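Local coordinates for substrate-binding protein (Synechococcus sp., PDB 6WPN) that probably binds a sugar or oligosaccharide in the periplasm of a marine cyanobacterium and presents it for uptake, at residues A[344-353]-A[365-376]; A[136-144]-A[330-339]. All blocks are in the same frame, centred on the assembly; numbering follows the deposited sequence. Where two conformers were deposited one is given.

Contact 1 of 2, residues A[344-353]-A[365-376]; sequences LSAIRAELEV and RDARLLSAETLN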
loop_
_atom_site.group_PDB
_atom_site.type_symbol
_atom_site.label_atom_id
_atom_site.label_comp_id
_atom_site.label_asym_id
_atom_site.label_seq_id
_atom_site.Cartn_x
_atom_site.Cartn_y
_atom_site.Cartn_z
ATOM N N LEU A 344 5.671 -17.845 4.096
ATOM C CA LEU A 344 5.565 -17.555 2.669
ATOM C C LEU A 344 5.642 -18.829 1.841
ATOM O O LEU A 344 4.852 -19.026 0.910
ATOM C CB LEU A 344 6.664 -16.578 2.247
ATOM C CG LEU A 344 6.743 -16.231 0.760
ATOM C CD1 LEU A 344 5.455 -15.571 0.286
ATOM C CD2 LEU A 344 7.947 -15.344 0.475
ATOM N N SER A 345 6.605 -19.698 2.153
ATOM C CA SER A 345 6.699 -20.974 1.454
ATOM C C SER A 345 5.488 -21.852 1.739
ATOM O O SER A 345 4.990 -22.543 0.847
ATOM C CB SER A 345 7.989 -21.696 1.840
ATOM O OG SER A 345 8.145 -22.876 1.074
ATOM N N ALA A 346 5.008 -21.850 2.986
ATOM C CA ALA A 346 3.827 -22.640 3.317
ATOM C C ALA A 346 2.600 -22.134 2.569
ATOM O O ALA A 346 1.779 -22.934 2.102
ATOM C CB ALA A 346 3.581 -22.630 4.824
ATOM N N ILE A 347 2.447 -20.811 2.458
ATOM C CA ILE A 347 1.293 -20.261 1.753
ATOM C C ILE A 347 1.395 -20.540 0.259
ATOM O O ILE A 347 0.408 -20.924 -0.382
ATOM C CB ILE A 347 1.149 -18.756 2.040
ATOM C CG1 ILE A 347 0.716 -18.534 3.486
ATOM C CG2 ILE A 347 0.116 -18.136 1.108
ATOM C CD1 ILE A 347 -0.597 -19.179 3.819
ATOM N N ARG A 348 2.579 -20.338 -0.324
ATOM C CA ARG A 348 2.772 -20.671 -1.732
ATOM C C ARG A 348 2.475 -22.142 -1.991
ATOM O O ARG A 348 1.888 -22.493 -3.021
ATOM C CB ARG A 348 4.200 -20.338 -2.167
ATOM C CG ARG A 348 4.495 -18.860 -2.327
ATOM C CD ARG A 348 5.961 -18.655 -2.664
ATOM N NE ARG A 348 6.316 -17.246 -2.793
ATOM C CZ ARG A 348 6.352 -16.590 -3.947
ATOM N NH1 ARG A 348 6.052 -17.220 -5.075
ATOM N NH2 ARG A 348 6.687 -15.307 -3.975
ATOM N N ALA A 349 2.871 -23.013 -1.062
ATOM C CA ALA A 349 2.639 -24.442 -1.240
ATOM C C ALA A 349 1.156 -24.775 -1.158
ATOM O O ALA A 349 0.655 -25.587 -1.941
ATOM C CB ALA A 349 3.426 -25.235 -0.198
ATOM N N GLU A 350 0.440 -24.164 -0.212
ATOM C CA GLU A 350 -0.991 -24.423 -0.091
ATOM C C GLU A 350 -1.741 -23.959 -1.332
ATOM O O GLU A 350 -2.679 -24.624 -1.786
ATOM C CB GLU A 350 -1.540 -23.754 1.168
ATOM C CG GLU A 350 -1.040 -24.413 2.445
ATOM C CD GLU A 350 -1.228 -23.549 3.678
ATOM O OE1 GLU A 350 -1.873 -22.482 3.574
ATOM O OE2 GLU A 350 -0.723 -23.940 4.755
ATOM N N LEU A 351 -1.318 -22.840 -1.918
ATOM C CA LEU A 351 -1.997 -22.332 -3.104
ATOM C C LEU A 351 -1.772 -23.242 -4.308
ATOM O O LEU A 351 -2.690 -23.453 -5.109
ATOM C CB LEU A 351 -1.522 -20.913 -3.411
ATOM C CG LEU A 351 -1.972 -19.874 -2.389
ATOM C CD1 LEU A 351 -1.293 -18.525 -2.627
ATOM C CD2 LEU A 351 -3.488 -19.741 -2.421
ATOM N N GLU A 352 -0.562 -23.790 -4.450
ATOM C CA GLU A 352 -0.252 -24.610 -5.616
ATOM C C GLU A 352 -1.030 -25.920 -5.634
ATOM O O GLU A 352 -1.242 -26.483 -6.713
ATOM C CB GLU A 352 1.250 -24.913 -5.668
ATOM C CG GLU A 352 2.136 -23.747 -6.096
ATOM C CD GLU A 352 3.617 -24.002 -5.837
ATOM O OE1 GLU A 352 3.955 -25.045 -5.234
ATOM O OE2 GLU A 352 4.447 -23.156 -6.234
ATOM N N VAL A 353 -1.477 -26.406 -4.474
ATOM C CA VAL A 353 -2.173 -27.679 -4.362
ATOM C C VAL A 353 -3.582 -27.523 -3.806
ATOM O O VAL A 353 -4.209 -28.516 -3.433
ATOM C CB VAL A 353 -1.367 -28.676 -3.508
ATOM C CG1 VAL A 353 -0.006 -28.898 -4.124
ATOM C CG2 VAL A 353 -1.233 -28.160 -2.090
ATOM N N ARG A 365 -8.414 -18.129 -5.137
ATOM C CA ARG A 365 -7.130 -18.803 -5.244
ATOM C C ARG A 365 -6.307 -18.225 -6.393
ATOM O O ARG A 365 -5.096 -18.023 -6.249
ATOM C CB ARG A 365 -7.365 -20.307 -5.413
ATOM C CG ARG A 365 -6.123 -21.174 -5.426
ATOM C CD ARG A 365 -5.648 -21.416 -6.837
ATOM N NE ARG A 365 -4.639 -22.466 -6.894
ATOM C CZ ARG A 365 -4.838 -23.661 -7.438
ATOM N NH1 ARG A 365 -6.018 -23.953 -7.977
ATOM N NH2 ARG A 365 -3.857 -24.557 -7.452
ATOM N N ASP A 366 -6.954 -17.939 -7.531
ATOM C CA ASP A 366 -6.255 -17.334 -8.662
ATOM C C ASP A 366 -5.657 -15.984 -8.290
ATOM O O ASP A 366 -4.545 -15.647 -8.719
ATOM C CB ASP A 366 -7.197 -17.162 -9.857
ATOM C CG ASP A 366 -7.713 -18.480 -10.405
ATOM O OD1 ASP A 366 -7.061 -19.527 -10.184
ATOM O OD2 ASP A 366 -8.772 -18.459 -11.076
ATOM N N ALA A 367 -6.388 -15.185 -7.512
ATOM C CA ALA A 367 -5.887 -13.867 -7.145
ATOM C C ALA A 367 -4.720 -13.977 -6.172
ATOM O O ALA A 367 -3.689 -13.321 -6.354
ATOM C CB ALA A 367 -7.018 -13.029 -6.552
ATOM N N ARG A 368 -4.853 -14.819 -5.143
ATOM C CA ARG A 368 -3.771 -14.957 -4.170
ATOM C C ARG A 368 -2.509 -15.508 -4.823
ATOM O O ARG A 368 -1.393 -15.095 -4.486
ATOM C CB ARG A 368 -4.199 -15.862 -3.014
ATOM C CG ARG A 368 -5.329 -15.331 -2.154
ATOM C CD ARG A 368 -5.700 -16.352 -1.097
ATOM N NE ARG A 368 -4.572 -16.603 -0.205
ATOM C CZ ARG A 368 -4.463 -17.659 0.592
ATOM N NH1 ARG A 368 -5.414 -18.586 0.610
ATOM N NH2 ARG A 368 -3.391 -17.795 1.362
ATOM N N LEU A 369 -2.668 -16.433 -5.769
ATOM C CA LEU A 369 -1.511 -17.012 -6.443
ATOM C C LEU A 369 -0.829 -15.991 -7.340
ATOM O O LEU A 369 0.402 -15.975 -7.448
ATOM C CB LEU A 369 -1.939 -18.232 -7.254
ATOM C CG LEU A 369 -0.818 -19.125 -7.776
ATOM C CD1 LEU A 369 0.038 -19.601 -6.622
ATOM C CD2 LEU A 369 -1.409 -20.299 -8.533
ATOM N N LEU A 370 -1.612 -15.139 -8.002
ATOM C CA LEU A 370 -1.018 -14.100 -8.832
ATOM C C LEU A 370 -0.260 -13.082 -7.982
ATOM O O LEU A 370 0.815 -12.615 -8.375
ATOM C CB LEU A 370 -2.106 -13.431 -9.669
ATOM C CG LEU A 370 -1.662 -12.591 -10.862
ATOM C CD1 LEU A 370 -0.579 -13.315 -11.633
ATOM C CD2 LEU A 370 -2.862 -12.326 -11.762
ATOM N N SER A 371 -0.792 -12.739 -6.805
ATOM C CA SER A 371 -0.065 -11.855 -5.894
ATOM C C SER A 371 1.253 -12.477 -5.446
ATOM O O SER A 371 2.287 -11.796 -5.407
ATOM C CB SER A 371 -0.925 -11.509 -4.678
ATOM O OG SER A 371 -1.986 -10.641 -5.026
ATOM N N ALA A 372 1.241 -13.767 -5.102
ATOM C CA ALA A 372 2.471 -14.408 -4.642
ATOM C C ALA A 372 3.513 -14.488 -5.751
ATOM O O ALA A 372 4.714 -14.382 -5.483
ATOM C CB ALA A 372 2.167 -15.802 -4.094
ATOM N N GLU A 373 3.073 -14.680 -6.992
ATOM C CA GLU A 373 3.995 -14.736 -8.120
ATOM C C GLU A 373 4.544 -13.351 -8.452
ATOM O O GLU A 373 5.725 -13.207 -8.789
ATOM C CB GLU A 373 3.280 -15.363 -9.313
ATOM C CG GLU A 373 2.991 -16.841 -9.088
ATOM C CD GLU A 373 2.241 -17.487 -10.234
ATOM O OE1 GLU A 373 1.272 -16.876 -10.733
ATOM O OE2 GLU A 373 2.616 -18.615 -10.624
ATOM N N THR A 374 3.699 -12.322 -8.346
ATOM C CA THR A 374 4.111 -10.949 -8.635
ATOM C C THR A 374 5.134 -10.439 -7.623
ATOM O O THR A 374 5.968 -9.589 -7.960
ATOM C CB THR A 374 2.885 -10.032 -8.664
ATOM O OG1 THR A 374 1.924 -10.555 -9.587
ATOM C CG2 THR A 374 3.265 -8.636 -9.112
ATOM N N LEU A 375 5.087 -10.949 -6.388
ATOM C CA LEU A 375 6.010 -10.509 -5.345
ATOM C C LEU A 375 7.473 -10.668 -5.750
ATOM O O LEU A 375 8.319 -9.872 -5.325
ATOM C CB LEU A 375 5.735 -11.281 -4.054
ATOM C CG LEU A 375 6.682 -10.974 -2.900
ATOM C CD1 LEU A 375 6.529 -9.516 -2.510
ATOM C CD2 LEU A 375 6.397 -11.894 -1.722
ATOM N N ASN A 376 7.792 -11.654 -6.591
ATOM C CA ASN A 376 9.183 -11.863 -6.979
ATOM C C ASN A 376 9.718 -10.723 -7.833
ATOM O O ASN A 376 10.939 -10.564 -7.939
ATOM C CB ASN A 376 9.334 -13.181 -7.740
ATOM C CG ASN A 376 9.055 -14.388 -6.870
ATOM O OD1 ASN A 376 8.261 -15.260 -7.231
ATOM N ND2 ASN A 376 9.708 -14.448 -5.714
#

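Contact 2 of 2, residues A[136-144]-A[330-339]; sequences AIPWYLTVR and FAREARVLPS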
loop_
_atom_site.group_PDB
_atom_site.type_symbol
_atom_site.label_atom_id
_atom_site.label_comp_id
_atom_site.label_asym_id
_atom_site.label_seq_id
_atom_site.Cartn_x
_atom_site.Cartn_y
_atom_site.Cartn_z
ATOM N N ALA A 136 12.439 -1.512 12.675
ATOM C CA ALA A 136 11.152 -2.177 12.563
ATOM C C ALA A 136 11.348 -3.631 12.166
ATOM O O ALA A 136 12.354 -3.998 11.550
ATOM C CB ALA A 136 10.243 -1.470 11.551
ATOM N N ILE A 137 10.370 -4.444 12.530
ATOM C CA ILE A 137 10.308 -5.847 12.139
ATOM C C ILE A 137 9.248 -5.978 11.052
ATOM O O ILE A 137 8.132 -5.468 11.230
ATOM C CB ILE A 137 9.976 -6.750 13.341
ATOM C CG1 ILE A 137 11.131 -6.745 14.341
ATOM C CG2 ILE A 137 9.663 -8.173 12.886
ATOM C CD1 ILE A 137 10.775 -7.347 15.681
ATOM N N PRO A 138 9.547 -6.623 9.928
ATOM C CA PRO A 138 8.532 -6.767 8.879
ATOM C C PRO A 138 7.389 -7.650 9.346
ATOM O O PRO A 138 7.593 -8.656 10.028
ATOM C CB PRO A 138 9.299 -7.415 7.717
ATOM C CG PRO A 138 10.735 -7.211 8.035
ATOM C CD PRO A 138 10.843 -7.184 9.525
ATOM N N TRP A 139 6.175 -7.255 8.976
ATOM C CA TRP A 139 4.993 -8.039 9.297
ATOM C C TRP A 139 4.457 -8.661 8.013
ATOM O O TRP A 139 5.055 -9.599 7.483
ATOM C CB TRP A 139 3.943 -7.171 9.990
ATOM C CG TRP A 139 2.808 -7.946 10.577
ATOM C CD1 TRP A 139 2.642 -9.299 10.566
ATOM C CD2 TRP A 139 1.659 -7.407 11.238
ATOM N NE1 TRP A 139 1.464 -9.639 11.186
ATOM C CE2 TRP A 139 0.843 -8.493 11.610
ATOM C CE3 TRP A 139 1.244 -6.109 11.558
ATOM C CZ2 TRP A 139 -0.365 -8.322 12.284
ATOM C CZ3 TRP A 139 0.043 -5.941 12.232
ATOM C CH2 TRP A 139 -0.746 -7.041 12.585
ATOM N N TYR A 140 3.336 -8.169 7.508
ATOM C CA TYR A 140 2.767 -8.677 6.271
ATOM C C TYR A 140 2.930 -7.656 5.150
ATOM O O TYR A 140 3.381 -6.526 5.355
ATOM C CB TYR A 140 1.289 -9.028 6.450
ATOM C CG TYR A 140 0.391 -7.838 6.684
ATOM C CD1 TYR A 140 0.223 -7.308 7.953
ATOM C CD2 TYR A 140 -0.306 -7.255 5.633
ATOM C CE1 TYR A 140 -0.607 -6.228 8.170
ATOM C CE2 TYR A 140 -1.137 -6.168 5.842
ATOM C CZ TYR A 140 -1.284 -5.665 7.109
ATOM O OH TYR A 140 -2.113 -4.590 7.317
ATOM N N LEU A 141 2.558 -8.078 3.945
ATOM C CA LEU A 141 2.662 -7.218 2.778
ATOM C C LEU A 141 1.590 -7.600 1.766
ATOM O O LEU A 141 1.085 -8.725 1.755
ATOM C CB LEU A 141 4.074 -7.269 2.182
ATOM C CG LEU A 141 4.548 -8.621 1.667
ATOM C CD1 LEU A 141 3.992 -8.912 0.301
ATOM C CD2 LEU A 141 6.074 -8.617 1.633
ATOM N N THR A 142 1.236 -6.631 0.925
ATOM C CA THR A 142 0.201 -6.792 -0.083
ATOM C C THR A 142 0.746 -6.393 -1.442
ATOM O O THR A 142 1.398 -5.351 -1.571
ATOM C CB THR A 142 -1.034 -5.924 0.211
ATOM O OG1 THR A 142 -0.682 -4.544 0.073
ATOM C CG2 THR A 142 -1.524 -6.127 1.622
ATOM N N VAL A 143 0.524 -7.245 -2.434
ATOM C CA VAL A 143 0.746 -6.908 -3.834
ATOM C C VAL A 143 -0.632 -6.740 -4.459
ATOM O O VAL A 143 -1.379 -7.717 -4.599
ATOM C CB VAL A 143 1.564 -7.984 -4.558
ATOM C CG1 VAL A 143 1.756 -7.604 -6.013
ATOM C CG2 VAL A 143 2.905 -8.179 -3.862
ATOM N N ARG A 144 -0.977 -5.515 -4.838
ATOM C CA ARG A 144 -2.281 -5.254 -5.434
ATOM C C ARG A 144 -2.301 -5.656 -6.904
ATOM O O ARG A 144 -1.337 -5.431 -7.642
ATOM C CB ARG A 144 -2.676 -3.787 -5.274
ATOM C CG ARG A 144 -1.840 -2.809 -6.051
ATOM C CD ARG A 144 -2.381 -1.403 -5.888
ATOM N NE ARG A 144 -1.502 -0.440 -6.534
ATOM C CZ ARG A 144 -0.530 0.218 -5.911
ATOM N NH1 ARG A 144 -0.324 0.028 -4.613
ATOM N NH2 ARG A 144 0.229 1.075 -6.582
ATOM N N PHE A 330 -2.374 -15.541 9.465
ATOM C CA PHE A 330 -2.876 -14.253 9.001
ATOM C C PHE A 330 -2.888 -14.181 7.481
ATOM O O PHE A 330 -3.787 -13.565 6.902
ATOM C CB PHE A 330 -2.052 -13.103 9.594
ATOM C CG PHE A 330 -2.614 -11.735 9.289
ATOM C CD1 PHE A 330 -3.691 -11.239 10.011
ATOM C CD2 PHE A 330 -2.052 -10.937 8.301
ATOM C CE1 PHE A 330 -4.215 -9.984 9.741
ATOM C CE2 PHE A 330 -2.568 -9.676 8.029
ATOM C CZ PHE A 330 -3.655 -9.201 8.750
ATOM N N ALA A 331 -1.915 -14.811 6.818
ATOM C CA ALA A 331 -1.919 -14.827 5.358
ATOM C C ALA A 331 -3.152 -15.540 4.818
ATOM O O ALA A 331 -3.723 -15.122 3.806
ATOM C CB ALA A 331 -0.647 -15.489 4.831
ATOM N N ARG A 332 -3.590 -16.608 5.490
ATOM C CA ARG A 332 -4.795 -17.306 5.051
ATOM C C ARG A 332 -6.041 -16.471 5.310
ATOM O O ARG A 332 -6.856 -16.257 4.404
ATOM C CB ARG A 332 -4.914 -18.663 5.747
ATOM C CG ARG A 332 -3.764 -19.608 5.484
ATOM C CD ARG A 332 -3.944 -20.930 6.210
ATOM N NE ARG A 332 -2.728 -21.737 6.167
ATOM C CZ ARG A 332 -1.963 -21.996 7.221
ATOM N NH1 ARG A 332 -2.292 -21.515 8.416
ATOM N NH2 ARG A 332 -0.872 -22.741 7.083
ATOM N N GLU A 333 -6.210 -15.993 6.545
ATOM C CA GLU A 333 -7.438 -15.294 6.906
ATOM C C GLU A 333 -7.550 -13.955 6.193
ATOM O O GLU A 333 -8.646 -13.551 5.790
ATOM C CB GLU A 333 -7.510 -15.109 8.423
ATOM C CG GLU A 333 -7.668 -16.422 9.185
ATOM C CD GLU A 333 -7.666 -16.244 10.696
ATOM O OE1 GLU A 333 -7.354 -15.129 11.174
ATOM O OE2 GLU A 333 -7.977 -17.226 11.406
ATOM N N ALA A 334 -6.428 -13.265 6.001
ATOM C CA ALA A 334 -6.438 -11.970 5.338
ATOM C C ALA A 334 -6.189 -12.060 3.840
ATOM O O ALA A 334 -6.359 -11.051 3.147
ATOM C CB ALA A 334 -5.392 -11.040 5.965
ATOM N N ARG A 335 -5.823 -13.234 3.325
ATOM C CA ARG A 335 -5.514 -13.399 1.906
ATOM C C ARG A 335 -4.436 -12.393 1.511
ATOM O O ARG A 335 -4.551 -11.638 0.543
ATOM C CB ARG A 335 -6.785 -13.275 1.064
ATOM C CG ARG A 335 -7.919 -14.117 1.656
ATOM C CD ARG A 335 -9.172 -14.145 0.811
ATOM N NE ARG A 335 -10.091 -15.181 1.282
ATOM C CZ ARG A 335 -11.006 -15.001 2.230
ATOM N NH1 ARG A 335 -11.136 -13.820 2.816
ATOM N NH2 ARG A 335 -11.791 -16.006 2.594
ATOM N N VAL A 336 -3.374 -12.390 2.315
ATOM C CA VAL A 336 -2.289 -11.430 2.241
ATOM C C VAL A 336 -0.971 -12.195 2.157
ATOM O O VAL A 336 -0.917 -13.405 2.371
ATOM C CB VAL A 336 -2.334 -10.485 3.466
ATOM C CG1 VAL A 336 -1.145 -9.527 3.512
ATOM C CG2 VAL A 336 -3.652 -9.782 3.552
ATOM N N LEU A 337 0.104 -11.474 1.832
ATOM C CA LEU A 337 1.357 -12.217 1.778
ATOM C C LEU A 337 2.172 -11.990 3.046
ATOM O O LEU A 337 2.225 -10.867 3.558
ATOM C CB LEU A 337 2.186 -11.788 0.569
ATOM C CG LEU A 337 1.536 -12.047 -0.788
ATOM C CD1 LEU A 337 2.371 -11.464 -1.911
ATOM C CD2 LEU A 337 1.351 -13.539 -0.991
ATOM N N PRO A 338 2.816 -13.017 3.588
ATOM C CA PRO A 338 3.645 -12.827 4.778
ATOM C C PRO A 338 5.085 -12.494 4.414
ATOM O O PRO A 338 5.539 -12.696 3.285
ATOM C CB PRO A 338 3.558 -14.189 5.477
ATOM C CG PRO A 338 3.428 -15.160 4.334
ATOM C CD PRO A 338 2.679 -14.441 3.228
ATOM N N SER A 339 5.803 -11.963 5.405
ATOM C CA SER A 339 7.227 -11.707 5.264
ATOM C C SER A 339 8.082 -12.807 5.878
ATOM O O SER A 339 9.308 -12.772 5.738
ATOM C CB SER A 339 7.588 -10.354 5.891
ATOM O OG SER A 339 7.264 -10.330 7.271
#

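Contact 1 of 2, residues A[344-353]-A[365-376]
L344 makes a loose methyl-to-methyl touch with L375, CD1 to CD2 at 4.3 Å, and starts the apolar seam between two consecutive helices, 341-352 and 359-374. Their segments run roughly antiparallel, at 137°, with axes 10.0 Å apart at closest approach. One turn on, I347 meets the end of R368 at about a right angle: CG2 lies 3.5 Å from NH2, and CD1 sits near the guanidinium plane, at its edge. R348 carries its guanidinium out on an extended chain above A372, whose CB covers one face, but a second conformer was also deposited, so the position of this tip beside N376 is less secure. E350 salt-bridges R332, and its OE1 stays 5.4 Å from R368 NH2, near enough for attraction but not a contact.

L351 does most of the work. Its CD2 rides over the centre of the R368 guanidinium, 3.7 Å above the plane; the bend of R368 about its CG-CD bond (chi3 62°) swings that flat group under the methyl. CD1 rests against the backbone of R368, while CB takes the CD1 methyl of L369. The carbonyl oxygen of L351 is held as well: R365 folds over at chi2 and brings NE and NH2 each to 2.8 Å from L351 O, two weak hydrogen bonds that are both far from straight. E352 O lies at the edge of the same guanidinium, 3.3 Å from R365 NH2, just before V353 leaves the helix.

In this helical hairpin L351 packs on R368 and L369 while R365 reaches the carbonyls of the last turn of helix 341-352. The positive charge of R365 would be expected to offset the partial negative charge gathered there.

Contact 2 of 2, residues A[136-144]-A[330-339]
W139 and Y140, neighbours in one strand, bring their rings together on the same side, where F330 of helix 324-334 completes an aromatic cluster. The backbone twists sharply at W139, and Y140 CD1 ends up 3.6 Å above the indole face, toward its rim. F330 lies nearly parallel to the six-membered ring of W139, planes 30° apart, but slid so far that the rings barely overlap. Against Y140 it is tilted by 52°, neither stacked nor edge-to-face, and reaches over the phenol face with CE2. V336 closes in from a further direction, its CG1 only 3.2 Å from Y140 CD2. Cutting Y140 back to an alanine would probably leave F330 CE2 and V336 CG1 without the ring they rest on and open a gap beside W139.

Between these side chains and the next layer runs a short antiparallel ladder. L141 and L337 form a hydrogen-bonded pair, L141 N to L337 O at 2.8 Å and L337 N to L141 O at 2.9 Å, and Y140 faces P338 as the adjoining non-hydrogen-bonded pair. The L141 side chain has CG wedged between backbone N and carbonyl carbon (chi1 62°), which sends CD1 back onto L337 CB at a tight 3.4 Å; L337 CD1 then touches V143. Beyond the ladder, S339 turns N and OG to W139 O: the amide bond is weak, and the 2.3 Å from OG is too short to be taken literally.

Helix 324-334 ends in a Schellman motif, with R335 at positive phi and V336 N returning to A331 O. That turn delivers strand 337-338 directly to strand 137-149. The N-H and C=O groups of L141 and L337 satisfy one another there, while a buried aromatic and aliphatic cluster joins the helix to the sheet.

In the fold
Contact 1 and contact 2 lie about 12 Å apart, centre to centre, and follow one another along the chain: strand 337-338, which pairs in contact 2, leads straight into helix 341-352 of contact 1. The helical pair sits against the strand pair. L337 CD1 packs 3.5 Å from S371 O, and P338 CG comes equally close to L344 N. Polar links tie the two as well: E350 OE2 lies 2.6 Å from R332 NH2 in their salt bridge, and S371 OG probably hydrogen-bonds V143 O at 3.0 Å. Helix 359-374 covers the L141 and L337 side; helix 341-352 packs on P338 and on the end of helix 324-334. Neither contact can be assigned to a sugar site.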